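Local coordinates for activating signal cointegrator 1 complex subunit 2 (Homo sapiens, PDB 6YXQ), which binds polyubiquitin chains and recruits the helicase subunit ASCC3 and ALKBH3 to sites of DNA alkylation damage, at residues L362-A373 with Y398-W407; N211-Q219 with E231-M241. One frame throughout, in Å; residues are numbered along the deposited sequence.

Interaction 1: residues L362-A373 with Y398-W407; sequences LQEKRFLRDYDA and YILQAVESAW
Ala406 lies against the first turn of helix 365-374, its CB 3.4 Å from the carbonyl O of Lys365 and also touching the CB atoms of Lys365 and Leu368. The Ala406 side chain is only a methyl group, consistent with the 8.3 Å approach of the axes of the two short segments, which cross at -99°, almost perpendicular. Leu368 fills the close-packed middle: its CD1 meets the CB of Ala402, and its CD2 reaches CG2 of Val403, the two side chains crossing at about a right angle. Leu362 adds a second apolar patch, with Leu362 CD1 3.6 Å from Tyr398 CD2 at the edge of the ring and its CD2 equally close to Ala402 CB. Further along helix 365-374, Trp407 lies across the helix. The aliphatic part of Arg369 supports one face of the indole, with CG 4.0 Å from the centroid of the five-membered ring in a CH-pi contact, while CB of Ala373 touches CZ2 of the six-membered ring. Asp372 has its CG anti to the backbone N (chi1 -175°), which carries the carboxylate toward the indole nitrogen; Trp407 NE1 donates to Asp372 OD2 over 3.1 Å, on the anti side of OD2. The bond is bent, 137° at the hydrogen; the oxygen is tilted out of the indole plane, and carboxylate and indole are nearly perpendicular. OD1 accepts from the backbone N of Val377, so both carboxylate oxygens are engaged.

Toward solvent the contact becomes looser. Arg369 NE makes a weak bond to the Ala406 carbonyl, and the exposed Lys365 brings its CE no nearer than 3.8 Å to Ser405 OG. With alanines of helix 394-408 receiving Leu368 and the backbone of helix 365-374, this is a near-orthogonal helix-helix packing within the all-helical C-terminal part of this ASCC2 fragment.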
loop_
_atom_site.group_PDB
_atom_site.type_symbol
_atom_site.label_atom_id
_atom_site.label_comp_id
_atom_site.label_asym_id
_atom_site.label_seq_id
_atom_site.Cartn_x
_atom_site.Cartn_y
_atom_site.Cartn_z
ATOM N N LEU B 362 37.274 -0.723 8.702
ATOM C CA LEU B 362 38.395 -1.637 8.461
ATOM C C LEU B 362 38.314 -2.938 9.257
ATOM O O LEU B 362 38.664 -4.002 8.740
ATOM C CB LEU B 362 39.726 -0.963 8.801
ATOM C CG LEU B 362 40.133 0.272 8.012
ATOM C CD1 LEU B 362 41.413 0.853 8.589
ATOM C CD2 LEU B 362 40.295 -0.079 6.551
ATOM N N GLN B 363 37.882 -2.870 10.519
ATOM C CA GLN B 363 37.890 -4.046 11.382
ATOM C C GLN B 363 36.724 -4.998 11.130
ATOM O O GLN B 363 36.746 -6.123 11.644
ATOM C CB GLN B 363 37.889 -3.622 12.855
ATOM C CG GLN B 363 39.279 -3.419 13.450
ATOM C CD GLN B 363 40.198 -4.613 13.228
ATOM O OE1 GLN B 363 41.171 -4.527 12.481
ATOM N NE2 GLN B 363 39.892 -5.730 13.881
ATOM N N GLU B 364 35.722 -4.591 10.349
ATOM C CA GLU B 364 34.526 -5.404 10.124
ATOM C C GLU B 364 34.749 -6.364 8.955
ATOM O O GLU B 364 34.145 -6.249 7.885
ATOM C CB GLU B 364 33.321 -4.506 9.880
ATOM C CG GLU B 364 33.303 -3.245 10.715
ATOM C CD GLU B 364 33.161 -3.522 12.194
ATOM O OE1 GLU B 364 32.735 -4.636 12.556
ATOM O OE2 GLU B 364 33.479 -2.624 12.999
ATOM N N LYS B 365 35.607 -7.361 9.202
ATOM C CA LYS B 365 36.167 -8.149 8.104
ATOM C C LYS B 365 35.104 -8.979 7.389
ATOM O O LYS B 365 35.135 -9.101 6.159
ATOM C CB LYS B 365 37.293 -9.041 8.620
ATOM C CG LYS B 365 38.496 -8.282 9.170
ATOM C CD LYS B 365 39.430 -9.211 9.949
ATOM C CE LYS B 365 40.185 -10.171 9.024
ATOM N NZ LYS B 365 41.123 -11.059 9.768
ATOM N N ARG B 366 34.155 -9.552 8.130
ATOM C CA ARG B 366 33.109 -10.348 7.490
ATOM C C ARG B 366 32.210 -9.474 6.626
ATOM O O ARG B 366 31.879 -9.831 5.489
ATOM C CB ARG B 366 32.283 -11.088 8.543
ATOM C CG ARG B 366 30.971 -11.658 8.015
ATOM C CD ARG B 366 31.202 -12.643 6.884
ATOM N NE ARG B 366 29.950 -13.051 6.263
ATOM C CZ ARG B 366 29.290 -14.159 6.584
ATOM N NH1 ARG B 366 29.775 -14.969 7.519
ATOM N NH2 ARG B 366 28.150 -14.460 5.972
ATOM N N PHE B 367 31.789 -8.327 7.153
ATOM C CA PHE B 367 31.021 -7.405 6.332
ATOM C C PHE B 367 31.846 -6.909 5.155
ATOM O O PHE B 367 31.330 -6.770 4.043
ATOM C CB PHE B 367 30.535 -6.225 7.161
ATOM C CG PHE B 367 30.107 -5.056 6.332
ATOM C CD1 PHE B 367 28.863 -5.043 5.728
ATOM C CD2 PHE B 367 30.957 -3.981 6.131
ATOM C CE1 PHE B 367 28.465 -3.974 4.953
ATOM C CE2 PHE B 367 30.565 -2.910 5.355
ATOM C CZ PHE B 367 29.317 -2.907 4.766
ATOM N N LEU B 368 33.129 -6.615 5.384
ATOM C CA LEU B 368 33.964 -6.116 4.300
ATOM C C LEU B 368 34.054 -7.134 3.175
ATOM O O LEU B 368 33.925 -6.787 1.997
ATOM C CB LEU B 368 35.359 -5.770 4.818
ATOM C CG LEU B 368 35.782 -4.308 4.666
ATOM C CD1 LEU B 368 37.245 -4.157 5.043
ATOM C CD2 LEU B 368 35.524 -3.794 3.256
ATOM N N ARG B 369 34.265 -8.401 3.527
ATOM C CA ARG B 369 34.422 -9.450 2.525
ATOM C C ARG B 369 33.179 -9.562 1.648
ATOM O O ARG B 369 33.266 -9.511 0.416
ATOM C CB ARG B 369 34.730 -10.767 3.238
ATOM C CG ARG B 369 34.742 -12.011 2.378
ATOM C CD ARG B 369 34.512 -13.257 3.238
ATOM N NE ARG B 369 34.969 -13.094 4.618
ATOM C CZ ARG B 369 34.575 -13.861 5.631
ATOM N NH1 ARG B 369 33.709 -14.845 5.418
ATOM N NH2 ARG B 369 35.042 -13.640 6.854
ATOM N N ASP B 370 32.005 -9.676 2.275
ATOM C CA ASP B 370 30.748 -9.811 1.539
ATOM C C ASP B 370 30.431 -8.553 0.731
ATOM O O ASP B 370 30.025 -8.633 -0.443
ATOM C CB ASP B 370 29.614 -10.115 2.523
ATOM C CG ASP B 370 29.786 -11.459 3.232
ATOM O OD1 ASP B 370 30.718 -12.224 2.889
ATOM O OD2 ASP B 370 28.989 -11.746 4.149
ATOM N N TYR B 371 30.608 -7.380 1.348
ATOM C CA TYR B 371 30.356 -6.123 0.653
ATOM C C TYR B 371 31.264 -5.968 -0.558
ATOM O O TYR B 371 30.822 -5.500 -1.608
ATOM C CB TYR B 371 30.546 -4.935 1.596
ATOM C CG TYR B 371 30.478 -3.614 0.869
ATOM C CD1 TYR B 371 29.257 -3.083 0.484
ATOM C CD2 TYR B 371 31.626 -2.912 0.542
ATOM C CE1 TYR B 371 29.178 -1.890 -0.196
ATOM C CE2 TYR B 371 31.557 -1.713 -0.141
ATOM C CZ TYR B 371 30.325 -1.207 -0.505
ATOM O OH TYR B 371 30.233 -0.015 -1.187
ATOM N N ASP B 372 32.547 -6.306 -0.415
ATOM C CA ASP B 372 33.459 -6.254 -1.548
ATOM C C ASP B 372 33.053 -7.253 -2.622
ATOM O O ASP B 372 33.170 -6.969 -3.820
ATOM C CB ASP B 372 34.884 -6.527 -1.080
ATOM C CG ASP B 372 35.895 -6.362 -2.188
ATOM O OD1 ASP B 372 36.037 -5.231 -2.702
ATOM O OD2 ASP B 372 36.539 -7.367 -2.552
ATOM N N ALA B 373 32.575 -8.431 -2.212
ATOM C CA ALA B 373 32.109 -9.405 -3.190
ATOM C C ALA B 373 30.978 -8.833 -4.032
ATOM O O ALA B 373 30.908 -9.089 -5.241
ATOM C CB ALA B 373 31.665 -10.687 -2.489
ATOM N N TYR B 398 45.767 1.155 2.682
ATOM C CA TYR B 398 45.317 0.400 3.850
ATOM C C TYR B 398 43.924 -0.177 3.638
ATOM O O TYR B 398 43.684 -1.351 3.950
ATOM C CB TYR B 398 45.365 1.278 5.106
ATOM C CG TYR B 398 44.385 2.435 5.146
ATOM C CD1 TYR B 398 44.589 3.571 4.380
ATOM C CD2 TYR B 398 43.272 2.399 5.976
ATOM C CE1 TYR B 398 43.705 4.627 4.420
ATOM C CE2 TYR B 398 42.379 3.453 6.027
ATOM C CZ TYR B 398 42.601 4.567 5.247
ATOM O OH TYR B 398 41.723 5.630 5.295
ATOM N N ILE B 399 43.011 0.611 3.059
ATOM C CA ILE B 399 41.654 0.124 2.812
ATOM C C ILE B 399 41.694 -1.161 1.993
ATOM O O ILE B 399 41.081 -2.175 2.355
ATOM C CB ILE B 399 40.808 1.207 2.122
ATOM C CG1 ILE B 399 40.540 2.370 3.080
ATOM C CG2 ILE B 399 39.501 0.613 1.638
ATOM C CD1 ILE B 399 40.121 3.656 2.405
ATOM N N LEU B 400 42.464 -1.154 0.905
ATOM C CA LEU B 400 42.563 -2.358 0.087
ATOM C C LEU B 400 43.191 -3.497 0.877
ATOM O O LEU B 400 42.719 -4.641 0.804
ATOM C CB LEU B 400 43.359 -2.074 -1.185
ATOM C CG LEU B 400 42.640 -1.186 -2.204
ATOM C CD1 LEU B 400 43.614 -0.660 -3.242
ATOM C CD2 LEU B 400 41.506 -1.950 -2.868
ATOM N N GLN B 401 44.226 -3.199 1.681
ATOM C CA GLN B 401 44.840 -4.279 2.442
ATOM C C GLN B 401 43.905 -4.774 3.530
ATOM O O GLN B 401 44.037 -5.923 3.974
ATOM C CB GLN B 401 46.193 -3.863 3.032
ATOM C CG GLN B 401 46.940 -5.068 3.643
ATOM C CD GLN B 401 48.437 -5.090 3.354
ATOM O OE1 GLN B 401 49.237 -4.595 4.147
ATOM N NE2 GLN B 401 48.822 -5.698 2.230
ATOM N N ALA B 402 42.934 -3.950 3.933
ATOM C CA ALA B 402 41.849 -4.474 4.748
ATOM C C ALA B 402 41.051 -5.496 3.950
ATOM O O ALA B 402 40.949 -6.668 4.337
ATOM C CB ALA B 402 40.955 -3.336 5.234
ATOM N N VAL B 403 40.534 -5.073 2.791
ATOM C CA VAL B 403 39.730 -5.950 1.942
ATOM C C VAL B 403 40.438 -7.282 1.744
ATOM O O VAL B 403 39.890 -8.352 2.039
ATOM C CB VAL B 403 39.437 -5.272 0.594
ATOM C CG1 VAL B 403 38.790 -6.257 -0.368
ATOM C CG2 VAL B 403 38.558 -4.051 0.797
ATOM N N GLU B 404 41.684 -7.220 1.268
ATOM C CA GLU B 404 42.486 -8.420 1.070
ATOM C C GLU B 404 42.436 -9.320 2.291
ATOM O O GLU B 404 41.991 -10.470 2.214
ATOM C CB GLU B 404 43.929 -8.038 0.757
ATOM C CG GLU B 404 44.839 -9.236 0.562
ATOM C CD GLU B 404 46.018 -8.916 -0.330
ATOM O OE1 GLU B 404 47.112 -8.629 0.209
ATOM O OE2 GLU B 404 45.846 -8.943 -1.569
ATOM N N SER B 405 42.850 -8.796 3.445
ATOM C CA SER B 405 42.925 -9.661 4.616
ATOM C C SER B 405 41.545 -10.165 5.013
ATOM O O SER B 405 41.418 -11.300 5.485
ATOM C CB SER B 405 43.600 -8.932 5.774
ATOM O OG SER B 405 42.636 -8.446 6.679
ATOM N N ALA B 406 40.502 -9.367 4.767
ATOM C CA ALA B 406 39.141 -9.816 5.042
ATOM C C ALA B 406 38.827 -11.098 4.284
ATOM O O ALA B 406 38.217 -12.026 4.827
ATOM C CB ALA B 406 38.142 -8.724 4.677
ATOM N N TRP B 407 39.244 -11.169 3.021
ATOM C CA TRP B 407 39.080 -12.412 2.279
ATOM C C TRP B 407 40.015 -13.487 2.816
ATOM O O TRP B 407 39.601 -14.636 3.021
ATOM C CB TRP B 407 39.326 -12.162 0.793
ATOM C CG TRP B 407 38.210 -11.428 0.100
ATOM C CD1 TRP B 407 38.005 -10.076 0.066
ATOM C CD2 TRP B 407 37.153 -12.011 -0.667
ATOM N NE1 TRP B 407 36.881 -9.785 -0.674
ATOM C CE2 TRP B 407 36.342 -10.957 -1.134
ATOM C CE3 TRP B 407 36.813 -13.324 -1.006
ATOM C CZ2 TRP B 407 35.216 -11.179 -1.919
ATOM C CZ3 TRP B 407 35.695 -13.541 -1.784
ATOM C CH2 TRP B 407 34.910 -12.476 -2.232
#

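Interaction 2: residues N211-Q219 with E231-M241; sequences NILQHCGLQ and EERGRLTPSDM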
loop_
_atom_site.group_PDB
_atom_site.type_symbol
_atom_site.label_atom_id
_atom_site.label_comp_id
_atom_site.label_asym_id
_atom_site.label_seq_id
_atom_site.Cartn_x
_atom_site.Cartn_y
_atom_site.Cartn_z
ATOM N N ASN B 211 17.780 -3.176 18.964
ATOM C CA ASN B 211 16.813 -4.067 19.592
ATOM C C ASN B 211 17.003 -5.492 19.105
ATOM O O ASN B 211 17.108 -6.429 19.907
ATOM C CB ASN B 211 15.395 -3.580 19.309
ATOM C CG ASN B 211 15.029 -2.380 20.146
ATOM O OD1 ASN B 211 15.563 -2.192 21.245
ATOM N ND2 ASN B 211 14.120 -1.554 19.637
ATOM N N ILE B 212 17.106 -5.662 17.784
ATOM C CA ILE B 212 17.357 -6.982 17.215
ATOM C C ILE B 212 18.585 -7.598 17.873
ATOM O O ILE B 212 18.523 -8.697 18.442
ATOM C CB ILE B 212 17.504 -6.877 15.686
ATOM C CG1 ILE B 212 16.157 -6.455 15.073
ATOM C CG2 ILE B 212 18.041 -8.180 15.093
ATOM C CD1 ILE B 212 16.185 -6.158 13.586
ATOM N N LEU B 213 19.700 -6.860 17.866
ATOM C CA LEU B 213 20.898 -7.319 18.558
ATOM C C LEU B 213 20.580 -7.660 20.004
ATOM O O LEU B 213 20.835 -8.780 20.465
ATOM C CB LEU B 213 21.986 -6.247 18.489
ATOM C CG LEU B 213 22.594 -6.014 17.105
ATOM C CD1 LEU B 213 23.518 -4.807 17.119
ATOM C CD2 LEU B 213 23.328 -7.264 16.634
ATOM N N GLN B 214 19.963 -6.718 20.716
ATOM C CA GLN B 214 19.668 -6.934 22.122
ATOM C C GLN B 214 18.726 -8.110 22.333
ATOM O O GLN B 214 18.760 -8.735 23.398
ATOM C CB GLN B 214 19.083 -5.660 22.725
ATOM C CG GLN B 214 19.422 -5.461 24.187
ATOM C CD GLN B 214 19.338 -4.011 24.598
ATOM O OE1 GLN B 214 19.619 -3.113 23.800
ATOM N NE2 GLN B 214 18.948 -3.768 25.850
ATOM N N HIS B 215 17.902 -8.446 21.338
ATOM C CA HIS B 215 17.005 -9.581 21.512
ATOM C C HIS B 215 17.727 -10.907 21.313
ATOM O O HIS B 215 17.311 -11.923 21.881
ATOM C CB HIS B 215 15.816 -9.470 20.558
ATOM C CG HIS B 215 14.555 -10.072 21.094
ATOM N ND1 HIS B 215 14.084 -11.301 20.686
ATOM C CD2 HIS B 215 13.670 -9.617 22.012
ATOM C CE1 HIS B 215 12.962 -11.576 21.325
ATOM N NE2 HIS B 215 12.689 -10.570 22.136
ATOM N N CYS B 216 18.806 -10.919 20.528
ATOM C CA CYS B 216 19.608 -12.121 20.348
ATOM C C CYS B 216 20.782 -12.194 21.311
ATOM O O CYS B 216 21.587 -13.123 21.209
ATOM C CB CYS B 216 20.125 -12.213 18.910
ATOM S SG CYS B 216 18.909 -11.818 17.631
ATOM N N GLY B 217 20.896 -11.247 22.239
ATOM C CA GLY B 217 22.031 -11.201 23.136
ATOM C C GLY B 217 23.353 -11.033 22.411
ATOM O O GLY B 217 24.333 -11.724 22.709
ATOM N N LEU B 218 23.397 -10.110 21.453
ATOM C CA LEU B 218 24.587 -9.912 20.644
ATOM C C LEU B 218 25.263 -8.571 20.890
ATOM O O LEU B 218 26.480 -8.530 21.086
ATOM C CB LEU B 218 24.231 -10.075 19.160
ATOM C CG LEU B 218 23.885 -11.532 18.826
ATOM C CD1 LEU B 218 23.307 -11.661 17.448
ATOM C CD2 LEU B 218 25.109 -12.435 18.970
ATOM N N GLN B 219 24.496 -7.481 20.905
ATOM C CA GLN B 219 25.008 -6.115 21.094
ATOM C C GLN B 219 26.302 -5.828 20.322
ATOM O O GLN B 219 26.564 -6.415 19.272
ATOM C CB GLN B 219 25.212 -5.816 22.591
ATOM C CG GLN B 219 26.455 -6.429 23.243
ATOM C CD GLN B 219 27.719 -5.607 23.034
ATOM O OE1 GLN B 219 27.700 -4.381 23.124
ATOM N NE2 GLN B 219 28.827 -6.287 22.747
ATOM N N GLU B 231 18.226 -2.228 28.592
ATOM C CA GLU B 231 18.630 -3.037 29.735
ATOM C C GLU B 231 17.871 -4.366 29.745
ATOM O O GLU B 231 17.018 -4.595 30.601
ATOM C CB GLU B 231 18.405 -2.264 31.035
ATOM C CG GLU B 231 19.440 -2.542 32.107
ATOM C CD GLU B 231 18.931 -3.509 33.149
ATOM O OE1 GLU B 231 17.696 -3.654 33.260
ATOM O OE2 GLU B 231 19.761 -4.115 33.859
ATOM N N GLU B 232 18.185 -5.234 28.785
ATOM C CA GLU B 232 17.544 -6.542 28.637
ATOM C C GLU B 232 18.521 -7.594 29.143
ATOM O O GLU B 232 19.446 -7.991 28.421
ATOM C CB GLU B 232 17.136 -6.778 27.189
ATOM C CG GLU B 232 15.690 -6.410 26.887
ATOM C CD GLU B 232 15.109 -7.198 25.731
ATOM O OE1 GLU B 232 14.661 -8.332 25.964
ATOM O OE2 GLU B 232 15.086 -6.678 24.593
ATOM N N ARG B 233 18.315 -8.013 30.402
ATOM C CA ARG B 233 19.010 -9.146 31.030
ATOM C C ARG B 233 19.196 -10.262 30.015
ATOM O O ARG B 233 18.215 -10.702 29.417
ATOM C CB ARG B 233 18.208 -9.684 32.227
ATOM C CG ARG B 233 18.087 -8.886 33.558
ATOM C CD ARG B 233 19.370 -8.957 34.353
ATOM N NE ARG B 233 20.288 -8.066 33.659
ATOM C CZ ARG B 233 21.555 -8.337 33.425
ATOM N NH1 ARG B 233 22.222 -7.490 32.716
ATOM N NH2 ARG B 233 22.126 -9.448 33.875
ATOM N N GLY B 234 20.437 -10.744 29.876
ATOM C CA GLY B 234 20.851 -11.830 29.001
ATOM C C GLY B 234 19.766 -12.669 28.363
ATOM O O GLY B 234 19.213 -13.586 28.978
ATOM N N ARG B 235 19.420 -12.325 27.129
ATOM C CA ARG B 235 18.547 -13.149 26.309
ATOM C C ARG B 235 19.369 -14.187 25.553
ATOM O O ARG B 235 20.581 -14.047 25.374
ATOM C CB ARG B 235 17.764 -12.300 25.313
ATOM C CG ARG B 235 16.822 -11.321 25.947
ATOM C CD ARG B 235 15.711 -10.967 24.979
ATOM N NE ARG B 235 14.702 -12.015 24.851
ATOM C CZ ARG B 235 13.440 -11.873 25.246
ATOM N NH1 ARG B 235 13.048 -10.736 25.806
ATOM N NH2 ARG B 235 12.570 -12.865 25.095
ATOM N N LEU B 236 18.684 -15.220 25.080
ATOM C CA LEU B 236 19.361 -16.356 24.480
ATOM C C LEU B 236 19.833 -16.050 23.067
ATOM O O LEU B 236 19.124 -15.421 22.279
ATOM C CB LEU B 236 18.435 -17.568 24.461
ATOM C CG LEU B 236 18.159 -18.147 25.840
ATOM C CD1 LEU B 236 17.067 -19.205 25.750
ATOM C CD2 LEU B 236 19.448 -18.701 26.431
ATOM N N THR B 237 21.040 -16.517 22.750
ATOM C CA THR B 237 21.561 -16.398 21.402
ATOM C C THR B 237 20.683 -17.195 20.436
ATOM O O THR B 237 19.923 -18.071 20.856
ATOM C CB THR B 237 23.007 -16.890 21.348
ATOM O OG1 THR B 237 23.045 -18.302 21.598
ATOM C CG2 THR B 237 23.856 -16.159 22.382
ATOM N N PRO B 238 20.752 -16.888 19.136
ATOM C CA PRO B 238 19.910 -17.613 18.169
ATOM C C PRO B 238 20.054 -19.125 18.222
ATOM O O PRO B 238 19.110 -19.838 17.859
ATOM C CB PRO B 238 20.373 -17.049 16.819
ATOM C CG PRO B 238 20.850 -15.678 17.128
ATOM C CD PRO B 238 21.404 -15.711 18.529
ATOM N N SER B 239 21.202 -19.640 18.668
ATOM C CA SER B 239 21.375 -21.088 18.736
ATOM C C SER B 239 20.486 -21.711 19.802
ATOM O O SER B 239 20.080 -22.871 19.671
ATOM C CB SER B 239 22.841 -21.427 19.002
ATOM O OG SER B 239 23.692 -20.569 18.262
ATOM N N ASP B 240 20.154 -20.957 20.848
ATOM C CA ASP B 240 19.384 -21.479 21.973
ATOM C C ASP B 240 17.920 -21.069 21.923
ATOM O O ASP B 240 17.040 -21.908 22.122
ATOM C CB ASP B 240 20.017 -21.019 23.287
ATOM C CG ASP B 240 21.522 -21.125 23.258
ATOM O OD1 ASP B 240 22.014 -22.189 22.827
ATOM O OD2 ASP B 240 22.208 -20.156 23.655
HETATM N N MSE B 241 17.651 -19.795 21.656
HETATM C CA MSE B 241 16.304 -19.242 21.619
HETATM C C MSE B 241 15.253 -20.139 20.953
HETATM O O MSE B 241 15.563 -20.911 20.034
HETATM C CB MSE B 241 16.341 -17.896 20.912
HETATM C CG MSE B 241 16.568 -17.986 19.431
HETATM SE SE MSE B 241 16.299 -16.209 18.669
HETATM C CE MSE B 241 17.178 -15.080 19.950
#
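Glu232, just after the chain becomes ordered again, crosses the extended side chain of Gln214 at a slant, its CB 4.0 Å from Gln214 CG. The Glu232 side chain is poorly ordered; as modelled, OE1 accepts a hydrogen bond from Arg235 NH1 at 2.9 Å, part of a salt bridge within the segment, with an angle of 167° at the hydrogen and the oxygen lying in the guanidinium plane. OE2 comes near the edge of the His215 ring.

Arg235 carries the centre of the contact. A bend at chi3 (76°) turns its guanidinium flat over His215, the planes 20° apart and the centres separated by 4.0 Å. His215 NE2 sits beneath the middle of the guanidinium, and Arg235 CD adds a CH-pi contact over the same ring. Edge and face of the guanidinium are thus both used, and the carboxylate would probably limit its rotation on the imidazole.

After Leu236 the loop crosses the end of helix 193-216, where Gly217 leaves helical geometry with positive phi. The Cys216 carbonyl O receives a CA-H...O contact from Thr237 CA, 3.3 Å away. Thr237 OG1 turns the other way, donating to Asp240 OD2 from above the carboxylate plane, and its carbonyl O accepts the backbone N of both Asp240 and Met241. Pro238 sets CD 3.7 Å from Cys216 CB. Met241, present as selenomethionine, then brings CE 3.7 Å from the His215 carbonyl O and beside Cys216 CA.

The loop therefore folds back over the C-terminal end of helix 193-216. Ile249 of helix 243-266 touches His215 and Cys216, while Glu293 and Ala297 of helix 279-300 lie against Pro238.

How the interactions relate
From the N terminus, interaction 2 comes first: helix 193-216 ends, the chain passes through the unmodelled residues 220-230, and the return loop closes on that helix end before helix 243-266 begins. Interaction 1 opens much later and joins helix 365-374 to helix 394-408, with helix 377-387 in the connection between them. The two follow in series, neither nested nor crossed. The centres of interactions 1 and 2 are about 26 Å apart, and the nearest atoms of interactions 1 and 2 about 9 Å, without touching. Helix 279-300 is common to their surroundings: Glu293 and Ala297 meet the loop of interaction 2, while Glu288 and Glu295 bind Arg366 of segment 362-373.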